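Local coordinates for hypothetical UPF0204 protein AF0625 (Archaeoglobus fulgidus, PDB 1YQE) that probably hydrolyses D-aminoacyl-tRNAs to free tRNA and D-amino acids, as a zinc-dependent deacylase that counteracts the toxicity of D-aminoacyl-tRNA, at residues S249-S252 against A253-K256; V121-L124 against R125-D129; S272-V275 against K276-R280. All blocks are in the same frame, centred on the assembly; numbering follows the deposited sequence.

Interaction 1 of 3, residues S249-S252 against A253-K256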
ATOM      1  N   SER A 249      20.550  -5.118   6.718  1.00 32.17           N
ATOM      2  CA  SER A 249      20.539  -3.845   6.008  1.00 31.79           C
ATOM      3  C   SER A 249      20.833  -2.646   6.908  1.00 31.09           C
ATOM      4  O   SER A 249      21.587  -1.750   6.530  1.00 31.63           O
ATOM      5  CB  SER A 249      19.183  -3.656   5.320  1.00 30.95           C
ATOM      6  OG  SER A 249      19.146  -2.463   4.560  1.00 30.88           O
ATOM      7  N   VAL A 250      20.241  -2.632   8.097  1.00 30.69           N
ATOM      8  CA  VAL A 250      20.437  -1.526   9.028  1.00 30.39           C
ATOM      9  C   VAL A 250      21.845  -1.472   9.624  1.00 32.42           C
ATOM     10  O   VAL A 250      22.452  -2.504   9.916  1.00 33.19           O
ATOM     11  CB  VAL A 250      19.423  -1.588  10.196  1.00 30.60           C
ATOM     12  CG1 VAL A 250      17.996  -1.646   9.651  1.00 28.47           C
ATOM     13  CG2 VAL A 250      19.713  -2.796  11.077  1.00 30.81           C
ATOM     14  N   ASN A 251      22.361  -0.260   9.796  1.00 31.84           N
ATOM     15  CA  ASN A 251      23.676  -0.076  10.390  1.00 33.44           C
ATOM     16  C   ASN A 251      23.459   0.422  11.815  1.00 33.89           C
ATOM     17  O   ASN A 251      22.329   0.716  12.206  1.00 34.61           O
ATOM     18  CB  ASN A 251      24.504   0.935   9.589  1.00 35.12           C
ATOM     19  CG  ASN A 251      23.745   2.208   9.292  1.00 35.68           C
ATOM     20  OD1 ASN A 251      23.137   2.803  10.179  1.00 36.66           O
ATOM     21  ND2 ASN A 251      23.785   2.639   8.038  1.00 37.13           N
ATOM     22  N   SER A 252      24.529   0.511  12.595  1.00 34.03           N
ATOM     23  CA  SER A 252      24.405   0.961  13.976  1.00 33.53           C
ATOM     24  C   SER A 252      23.840   2.371  14.092  1.00 32.51           C
ATOM     25  O   SER A 252      23.187   2.703  15.082  1.00 32.60           O
ATOM     26  CB  SER A 252      25.760   0.871  14.683  1.00 33.54           C
ATOM     27  OG  SER A 252      26.808   1.268  13.821  1.00 35.98           O
ATOM     28  N   ALA A 253      24.080   3.200  13.083  1.00 30.81           N
ATOM     29  CA  ALA A 253      23.579   4.571  13.107  1.00 28.94           C
ATOM     30  C   ALA A 253      22.056   4.596  13.048  1.00 28.40           C
ATOM     31  O   ALA A 253      21.404   5.267  13.851  1.00 26.35           O
ATOM     32  CB  ALA A 253      24.158   5.361  11.939  1.00 30.27           C
ATOM     33  N   VAL A 254      21.487   3.862  12.099  1.00 26.74           N
ATOM     34  CA  VAL A 254      20.039   3.829  11.960  1.00 27.98           C
ATOM     35  C   VAL A 254      19.394   3.040  13.101  1.00 26.24           C
ATOM     36  O   VAL A 254      18.275   3.344  13.506  1.00 23.91           O
ATOM     37  CB  VAL A 254      19.617   3.244  10.577  1.00 29.67           C
ATOM     38  CG1 VAL A 254      19.975   1.775  10.487  1.00 29.91           C
ATOM     39  CG2 VAL A 254      18.127   3.464  10.347  1.00 30.30           C
ATOM     40  N   LYS A 255      20.098   2.041  13.630  1.00 25.40           N
ATOM     41  CA  LYS A 255      19.549   1.263  14.739  1.00 27.19           C
ATOM     42  C   LYS A 255      19.369   2.161  15.959  1.00 26.30           C
ATOM     43  O   LYS A 255      18.478   1.947  16.778  1.00 24.36           O
ATOM     44  CB  LYS A 255      20.460   0.079  15.090  1.00 29.33           C
ATOM     45  CG  LYS A 255      20.535  -0.980  13.997  1.00 35.09           C
ATOM     46  CD  LYS A 255      20.966  -2.346  14.535  1.00 38.84           C
ATOM     47  CE  LYS A 255      22.350  -2.303  15.170  1.00 41.01           C
ATOM     48  NZ  LYS A 255      22.736  -3.637  15.712  1.00 42.10           N
ATOM     49  N   LYS A 256      20.213   3.179  16.070  1.00 25.40           N
ATOM     50  CA  LYS A 256      20.125   4.106  17.186  1.00 27.11           C
ATOM     51  C   LYS A 256      18.822   4.902  17.130  1.00 25.45           C
ATOM     52  O   LYS A 256      18.111   5.011  18.129  1.00 25.00           O
ATOM     53  CB  LYS A 256      21.315   5.068  17.176  1.00 28.27           C
ATOM     54  CG  LYS A 256      21.310   6.057  18.334  1.00 31.34           C
ATOM     55  CD  LYS A 256      22.478   7.026  18.240  1.00 33.40           C
ATOM     56  CE  LYS A 256      22.427   8.069  19.349  1.00 35.90           C
ATOM     57  NZ  LYS A 256      23.550   9.043  19.234  1.00 37.72           N
TER
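N251 meets V254 at the start of a helix: N251 is the N-cap residue, and its side chain caps V254 N. CB of N251 keeps its distance from the first turn, 4.2 Å from A253 N. CG turns in between the backbone N and the carbonyl carbon (chi1 49°), and this bends the amide back over the helix start. N251 OD1 at the tip then accepts from V254 N at 2.7 Å, a bond close to straight at 165°. N251 OD1 also lies 3.3 Å from A253 CB. The backbone O of N251 takes the N-H of K255 at 3.0 Å, so one residue satisfies two donors of the first turn. With an alanine here, V254 N is likely to lose its capping acceptor and the helix start to fray. V250 leans on the same turn. V250 CB is tight against V254 CG1 at 3.4 Å, and its CG2 rests on the CG and CD of K255, the two chains crossing at about a right angle. The turn opens helix 252-265, on the surface, after the loop that leaves strand 242-245 of the parallel four-stranded sheet. F223, in another loop, touches N251 and V254, and S249 OG bonds to G196 N.

Interaction 2 of 3, residues V121-L124 against R125-D129; sequences VLAL and RERLD
L124 and R127 meet near the C-terminal part of helix 114-125, where the carbonyls of its last turn are taken up by the following residues. Two bonds continue the helical pattern: R125 N gives to V121 O at 2.8 Å, and E126 N gives to L122 O at 3.3 Å. The next carbonyl, A123 O, is met by a side chain. R127 NH1 reaches back to A123 O at 2.8 Å. The oxygen lies at the edge of the guanidinium, near its plane, but the donor stands above the carbonyl plane by 39°, and the bond is bent to 133°. The R127 chain is extended from CG to NE, with CG beside its own backbone N (chi1 -58°), and its CG and CD pass alongside A123 O on the way. The other nitrogens of this group have acidic partners on helix 167-182: NE pairs with E175 and NH2 with D179. The guanidinium is thus held at three nitrogens, which probably fixes its rotation. L124 O receives two backbone donors, R127 N at 2.7 Å and, weakly, L128 N. R125 sends its side chain another way, where NH1 gives to L208 O. L122 lies side by side with R125, and its CD2 sits over one guanidinium face, offset toward the rim. L124 and L128 reach F89 of strand 88-92 and F136 of strand 135-138, so this part of the chain is packed on the mixed sheet. The two leucines also touch each other, L124 CG against L128 CD2 at 3.7 Å.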
ATOM      1  N   VAL A 121      -2.862  -9.102   0.185  1.00 13.91           N
ATOM      2  CA  VAL A 121      -1.714  -9.940  -0.133  1.00 12.43           C
ATOM      3  C   VAL A 121      -1.990 -11.432   0.040  1.00 14.19           C
ATOM      4  O   VAL A 121      -1.578 -12.244  -0.794  1.00 13.92           O
ATOM      5  CB  VAL A 121      -0.492  -9.529   0.710  1.00 12.52           C
ATOM      6  CG1 VAL A 121       0.647 -10.539   0.536  1.00 13.54           C
ATOM      7  CG2 VAL A 121      -0.033  -8.145   0.279  1.00 14.35           C
ATOM      8  N   LEU A 122      -2.691 -11.805   1.105  1.00 13.31           N
ATOM      9  CA  LEU A 122      -2.990 -13.216   1.313  1.00 13.64           C
ATOM     10  C   LEU A 122      -3.985 -13.734   0.273  1.00 14.78           C
ATOM     11  O   LEU A 122      -3.920 -14.901  -0.127  1.00 12.19           O
ATOM     12  CB  LEU A 122      -3.525 -13.447   2.730  1.00 13.55           C
ATOM     13  CG  LEU A 122      -2.530 -13.159   3.860  1.00 15.74           C
ATOM     14  CD1 LEU A 122      -3.193 -13.453   5.198  1.00 18.44           C
ATOM     15  CD2 LEU A 122      -1.268 -14.005   3.691  1.00 17.69           C
ATOM     16  N   ALA A 123      -4.896 -12.865  -0.167  1.00 14.16           N
ATOM     17  CA  ALA A 123      -5.888 -13.238  -1.175  1.00 15.34           C
ATOM     18  C   ALA A 123      -5.202 -13.353  -2.533  1.00 16.60           C
ATOM     19  O   ALA A 123      -5.631 -14.121  -3.395  1.00 15.70           O
ATOM     20  CB  ALA A 123      -7.001 -12.198  -1.239  1.00 14.14           C
ATOM     21  N   LEU A 124      -4.139 -12.576  -2.722  1.00 15.21           N
ATOM     22  CA  LEU A 124      -3.379 -12.612  -3.965  1.00 16.68           C
ATOM     23  C   LEU A 124      -2.540 -13.888  -3.987  1.00 16.81           C
ATOM     24  O   LEU A 124      -2.511 -14.610  -4.982  1.00 17.42           O
ATOM     25  CB  LEU A 124      -2.456 -11.386  -4.067  1.00 15.70           C
ATOM     26  CG  LEU A 124      -1.547 -11.298  -5.303  1.00 14.69           C
ATOM     27  CD1 LEU A 124      -2.391 -11.149  -6.557  1.00 15.21           C
ATOM     28  CD2 LEU A 124      -0.596 -10.112  -5.161  1.00 14.23           C
ATOM     29  N   ARG A 125      -1.860 -14.158  -2.877  1.00 18.96           N
ATOM     30  CA  ARG A 125      -1.017 -15.338  -2.754  1.00 20.47           C
ATOM     31  C   ARG A 125      -1.801 -16.584  -3.170  1.00 21.55           C
ATOM     32  O   ARG A 125      -1.283 -17.460  -3.857  1.00 20.11           O
ATOM     33  CB  ARG A 125      -0.543 -15.495  -1.312  1.00 21.91           C
ATOM     34  CG  ARG A 125       0.558 -16.535  -1.117  1.00 26.39           C
ATOM     35  CD  ARG A 125       0.763 -16.846   0.362  1.00 29.57           C
ATOM     36  NE  ARG A 125      -0.345 -17.632   0.898  1.00 35.21           N
ATOM     37  CZ  ARG A 125      -0.470 -17.993   2.174  1.00 36.79           C
ATOM     38  NH1 ARG A 125       0.442 -17.638   3.068  1.00 36.76           N
ATOM     39  NH2 ARG A 125      -1.514 -18.719   2.554  1.00 39.50           N
ATOM     40  N   GLU A 126      -3.059 -16.640  -2.749  1.00 21.55           N
ATOM     41  CA  GLU A 126      -3.932 -17.764  -3.053  1.00 24.72           C
ATOM     42  C   GLU A 126      -4.175 -17.950  -4.555  1.00 24.13           C
ATOM     43  O   GLU A 126      -4.495 -19.052  -5.005  1.00 25.19           O
ATOM     44  CB  GLU A 126      -5.268 -17.565  -2.331  1.00 27.94           C
ATOM     45  CG  GLU A 126      -6.175 -18.775  -2.316  1.00 34.43           C
ATOM     46  CD  GLU A 126      -7.460 -18.522  -1.548  1.00 38.55           C
ATOM     47  OE1 GLU A 126      -8.251 -19.473  -1.376  1.00 42.15           O
ATOM     48  OE2 GLU A 126      -7.679 -17.369  -1.114  1.00 41.35           O
ATOM     49  N   ARG A 127      -4.007 -16.880  -5.328  1.00 23.00           N
ATOM     50  CA  ARG A 127      -4.245 -16.922  -6.770  1.00 22.56           C
ATOM     51  C   ARG A 127      -3.003 -16.744  -7.643  1.00 21.18           C
ATOM     52  O   ARG A 127      -3.095 -16.834  -8.869  1.00 20.89           O
ATOM     53  CB  ARG A 127      -5.238 -15.827  -7.165  1.00 21.42           C
ATOM     54  CG  ARG A 127      -6.581 -15.871  -6.479  1.00 24.58           C
ATOM     55  CD  ARG A 127      -7.396 -14.666  -6.914  1.00 27.18           C
ATOM     56  NE  ARG A 127      -8.775 -14.718  -6.449  1.00 27.84           N
ATOM     57  CZ  ARG A 127      -9.157 -14.517  -5.194  1.00 29.02           C
ATOM     58  NH1 ARG A 127      -8.260 -14.247  -4.254  1.00 30.27           N
ATOM     59  NH2 ARG A 127     -10.443 -14.593  -4.878  1.00 29.19           N
ATOM     60  N   LEU A 128      -1.857 -16.483  -7.028  1.00 20.75           N
ATOM     61  CA  LEU A 128      -0.627 -16.246  -7.779  1.00 22.21           C
ATOM     62  C   LEU A 128      -0.258 -17.293  -8.830  1.00 22.99           C
ATOM     63  O   LEU A 128       0.339 -16.954  -9.854  1.00 22.01           O
ATOM     64  CB  LEU A 128       0.556 -16.057  -6.824  1.00 21.60           C
ATOM     65  CG  LEU A 128       0.673 -14.719  -6.086  1.00 21.63           C
ATOM     66  CD1 LEU A 128       1.884 -14.754  -5.176  1.00 22.78           C
ATOM     67  CD2 LEU A 128       0.809 -13.582  -7.085  1.00 23.27           C
ATOM     68  N   ASP A 129      -0.605 -18.554  -8.592  1.00 22.56           N
ATOM     69  CA  ASP A 129      -0.263 -19.600  -9.551  1.00 23.88           C
ATOM     70  C   ASP A 129      -1.040 -19.529 -10.863  1.00 22.55           C
ATOM     71  O   ASP A 129      -0.739 -20.262 -11.808  1.00 24.12           O
ATOM     72  CB  ASP A 129      -0.419 -20.979  -8.915  1.00 24.73           C
ATOM     73  CG  ASP A 129       0.623 -21.243  -7.845  1.00 27.07           C
ATOM     74  OD1 ASP A 129       1.820 -21.010  -8.114  1.00 27.70           O
ATOM     75  OD2 ASP A 129       0.251 -21.688  -6.742  1.00 30.37           O
TER

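Interaction 3 of 3, residues S272-V275 against K276-R280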
ATOM      1  N   SER A 272      13.913  -9.094  11.654  1.00 20.27           N
ATOM      2  CA  SER A 272      13.111  -9.788  10.648  1.00 20.12           C
ATOM      3  C   SER A 272      13.181 -11.310  10.725  1.00 21.73           C
ATOM      4  O   SER A 272      12.191 -11.993  10.457  1.00 20.45           O
ATOM      5  CB  SER A 272      13.511  -9.336   9.238  1.00 20.74           C
ATOM      6  OG  SER A 272      14.745  -9.910   8.841  1.00 21.01           O
ATOM      7  N   LYS A 273      14.348 -11.841  11.084  1.00 23.16           N
ATOM      8  CA  LYS A 273      14.511 -13.287  11.186  1.00 24.75           C
ATOM      9  C   LYS A 273      13.661 -13.840  12.323  1.00 24.98           C
ATOM     10  O   LYS A 273      13.073 -14.911  12.202  1.00 26.56           O
ATOM     11  CB  LYS A 273      15.985 -13.646  11.412  1.00 26.05           C
ATOM     12  CG  LYS A 273      16.236 -15.143  11.550  1.00 30.02           C
ATOM     13  CD  LYS A 273      17.706 -15.454  11.780  1.00 31.35           C
ATOM     14  CE  LYS A 273      17.923 -16.955  11.890  1.00 33.93           C
ATOM     15  NZ  LYS A 273      17.433 -17.660  10.672  1.00 34.49           N
ATOM     16  N   LYS A 274      13.595 -13.104  13.431  1.00 25.88           N
ATOM     17  CA  LYS A 274      12.803 -13.534  14.577  1.00 25.62           C
ATOM     18  C   LYS A 274      11.315 -13.518  14.230  1.00 24.10           C
ATOM     19  O   LYS A 274      10.567 -14.412  14.633  1.00 24.45           O
ATOM     20  CB  LYS A 274      13.077 -12.630  15.784  1.00 26.73           C
ATOM     21  CG  LYS A 274      12.348 -13.044  17.057  1.00 30.30           C
ATOM     22  CD  LYS A 274      12.897 -12.305  18.271  1.00 35.03           C
ATOM     23  CE  LYS A 274      12.174 -12.707  19.548  1.00 38.30           C
ATOM     24  NZ  LYS A 274      10.729 -12.345  19.515  1.00 40.55           N
ATOM     25  N   VAL A 275      10.891 -12.504  13.478  1.00 22.08           N
ATOM     26  CA  VAL A 275       9.495 -12.388  13.068  1.00 19.98           C
ATOM     27  C   VAL A 275       9.109 -13.568  12.178  1.00 21.02           C
ATOM     28  O   VAL A 275       8.075 -14.208  12.387  1.00 19.93           O
ATOM     29  CB  VAL A 275       9.242 -11.074  12.288  1.00 19.41           C
ATOM     30  CG1 VAL A 275       7.811 -11.051  11.745  1.00 17.22           C
ATOM     31  CG2 VAL A 275       9.482  -9.881  13.194  1.00 17.64           C
ATOM     32  N   LYS A 276       9.946 -13.854  11.186  1.00 20.17           N
ATOM     33  CA  LYS A 276       9.697 -14.957  10.264  1.00 24.27           C
ATOM     34  C   LYS A 276       9.631 -16.305  10.983  1.00 25.20           C
ATOM     35  O   LYS A 276       8.907 -17.208  10.568  1.00 25.92           O
ATOM     36  CB  LYS A 276      10.795 -15.009   9.199  1.00 23.56           C
ATOM     37  CG  LYS A 276      10.794 -13.829   8.246  1.00 27.00           C
ATOM     38  CD  LYS A 276      12.012 -13.838   7.329  1.00 30.05           C
ATOM     39  CE  LYS A 276      12.033 -15.058   6.420  1.00 31.89           C
ATOM     40  NZ  LYS A 276      13.241 -15.065   5.548  1.00 33.33           N
ATOM     41  N   LYS A 277      10.384 -16.429  12.069  1.00 27.32           N
ATOM     42  CA  LYS A 277      10.432 -17.670  12.832  1.00 31.01           C
ATOM     43  C   LYS A 277       9.340 -17.842  13.887  1.00 30.78           C
ATOM     44  O   LYS A 277       8.731 -18.905  13.982  1.00 32.68           O
ATOM     45  CB  LYS A 277      11.805 -17.803  13.502  1.00 31.97           C
ATOM     46  CG  LYS A 277      11.941 -18.972  14.465  1.00 36.15           C
ATOM     47  CD  LYS A 277      13.243 -18.868  15.255  1.00 39.79           C
ATOM     48  CE  LYS A 277      13.361 -19.964  16.305  1.00 40.93           C
ATOM     49  NZ  LYS A 277      13.398 -21.319  15.695  1.00 42.76           N
ATOM     50  N   ASP A 278       9.086 -16.803  14.677  1.00 30.94           N
ATOM     51  CA  ASP A 278       8.090 -16.905  15.740  1.00 31.02           C
ATOM     52  C   ASP A 278       6.660 -16.492  15.404  1.00 30.52           C
ATOM     53  O   ASP A 278       5.772 -16.625  16.245  1.00 31.57           O
ATOM     54  CB  ASP A 278       8.551 -16.111  16.970  1.00 31.69           C
ATOM     55  CG  ASP A 278       9.910 -16.563  17.489  1.00 33.37           C
ATOM     56  OD1 ASP A 278      10.226 -17.768  17.388  1.00 33.76           O
ATOM     57  OD2 ASP A 278      10.659 -15.710  18.014  1.00 33.64           O
ATOM     58  N   PHE A 279       6.418 -16.008  14.189  1.00 29.40           N
ATOM     59  CA  PHE A 279       5.073 -15.572  13.819  1.00 29.01           C
ATOM     60  C   PHE A 279       4.522 -16.155  12.518  1.00 28.66           C
ATOM     61  O   PHE A 279       3.793 -15.478  11.798  1.00 27.34           O
ATOM     62  CB  PHE A 279       5.046 -14.046  13.737  1.00 25.72           C
ATOM     63  CG  PHE A 279       5.363 -13.363  15.036  1.00 25.58           C
ATOM     64  CD1 PHE A 279       4.343 -12.943  15.884  1.00 23.43           C
ATOM     65  CD2 PHE A 279       6.685 -13.138  15.412  1.00 23.87           C
ATOM     66  CE1 PHE A 279       4.638 -12.304  17.090  1.00 26.46           C
ATOM     67  CE2 PHE A 279       6.990 -12.504  16.611  1.00 24.52           C
ATOM     68  CZ  PHE A 279       5.968 -12.084  17.453  1.00 23.95           C
ATOM     69  N   ARG A 280       4.848 -17.411  12.223  1.00 30.29           N
ATOM     70  CA  ARG A 280       4.374 -18.044  10.995  1.00 32.43           C
ATOM     71  C   ARG A 280       2.867 -18.274  10.969  1.00 33.24           C
ATOM     72  O   ARG A 280       2.223 -18.381  12.011  1.00 31.31           O
ATOM     73  CB  ARG A 280       5.069 -19.391  10.771  1.00 35.34           C
ATOM     74  CG  ARG A 280       6.580 -19.333  10.670  1.00 40.53           C
ATOM     75  CD  ARG A 280       7.123 -20.640  10.107  1.00 45.66           C
ATOM     76  NE  ARG A 280       6.606 -21.801  10.826  1.00 50.20           N
ATOM     77  CZ  ARG A 280       6.826 -23.065  10.469  1.00 52.62           C
ATOM     78  NH1 ARG A 280       7.557 -23.339   9.395  1.00 53.30           N
ATOM     79  NH2 ARG A 280       6.310 -24.056  11.184  1.00 53.69           N
TER
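K274 and D278 sit one turn apart, and their side chains cross at a slant. K274 CG is anti to the backbone N (chi1 -177°), and the chain stays extended until it bends at its last torsion. D278 OD2 lies against this chain, 3.3 Å from K274 CG. It also faces the ammonium group, with K274 NZ and D278 OD2 3.7 Å apart in a long salt bridge. The carboxylate therefore meets the aliphatic stem of the lysine as well as its charge. In the backbone, D278 N gives a nearly straight bond to K274 O at 2.8 Å.

F279 turns its ring edge to the backbone of V275, and the ring also meets F212 edge-to-face. F279 CD2 is 3.5 Å from V275 O, which lies near the ring plane, and F279 CD2 is 4.4 Å from V275 CG1. The ring is therefore set against the carbonyl more closely than against the valine methyl.

The contact spans the short helix 272-278 and the residue just after it. This helix directly follows strand 268-271, one of the two edge strands of the parallel sheet. F279 is the first residue to leave helical geometry, and F279 N makes a weak bond to V275 O at 3.0 Å.

K276 runs off in another direction. K276 CG, beside the backbone N, passes 3.2 Å from S272 O, while K276 N bonds to that same oxygen at 3.0 Å. The chain bends at its third torsion, and NZ forms a salt bridge with E205 on helix 201-209. At the helix start E247 takes both S272 OG and K273 N, and V275, which is buried, touches I206 of helix 201-209 and I244 of strand 242-245.

Overall arrangement
The three contacts come in series, each within one continuous run, so none nests in or crosses another. Interaction 2 comes first, toward the exit of helix 114-125, before the chain enters strand 135-138 at the edge of the mixed sheet. Interaction 1 follows in the loop between strand 242-245 and helix 252-265, and at the helix start. Strand 268-271 then leads into interaction 3, on helix 272-278. Strand 242-245 thus precedes interaction 1 in the chain and packs against interaction 3. The centres of interactions 1 and 2 are about 33 Å apart, those of 1 and 3 about 20 Å and those of 2 and 3 about 21 Å, and none touch.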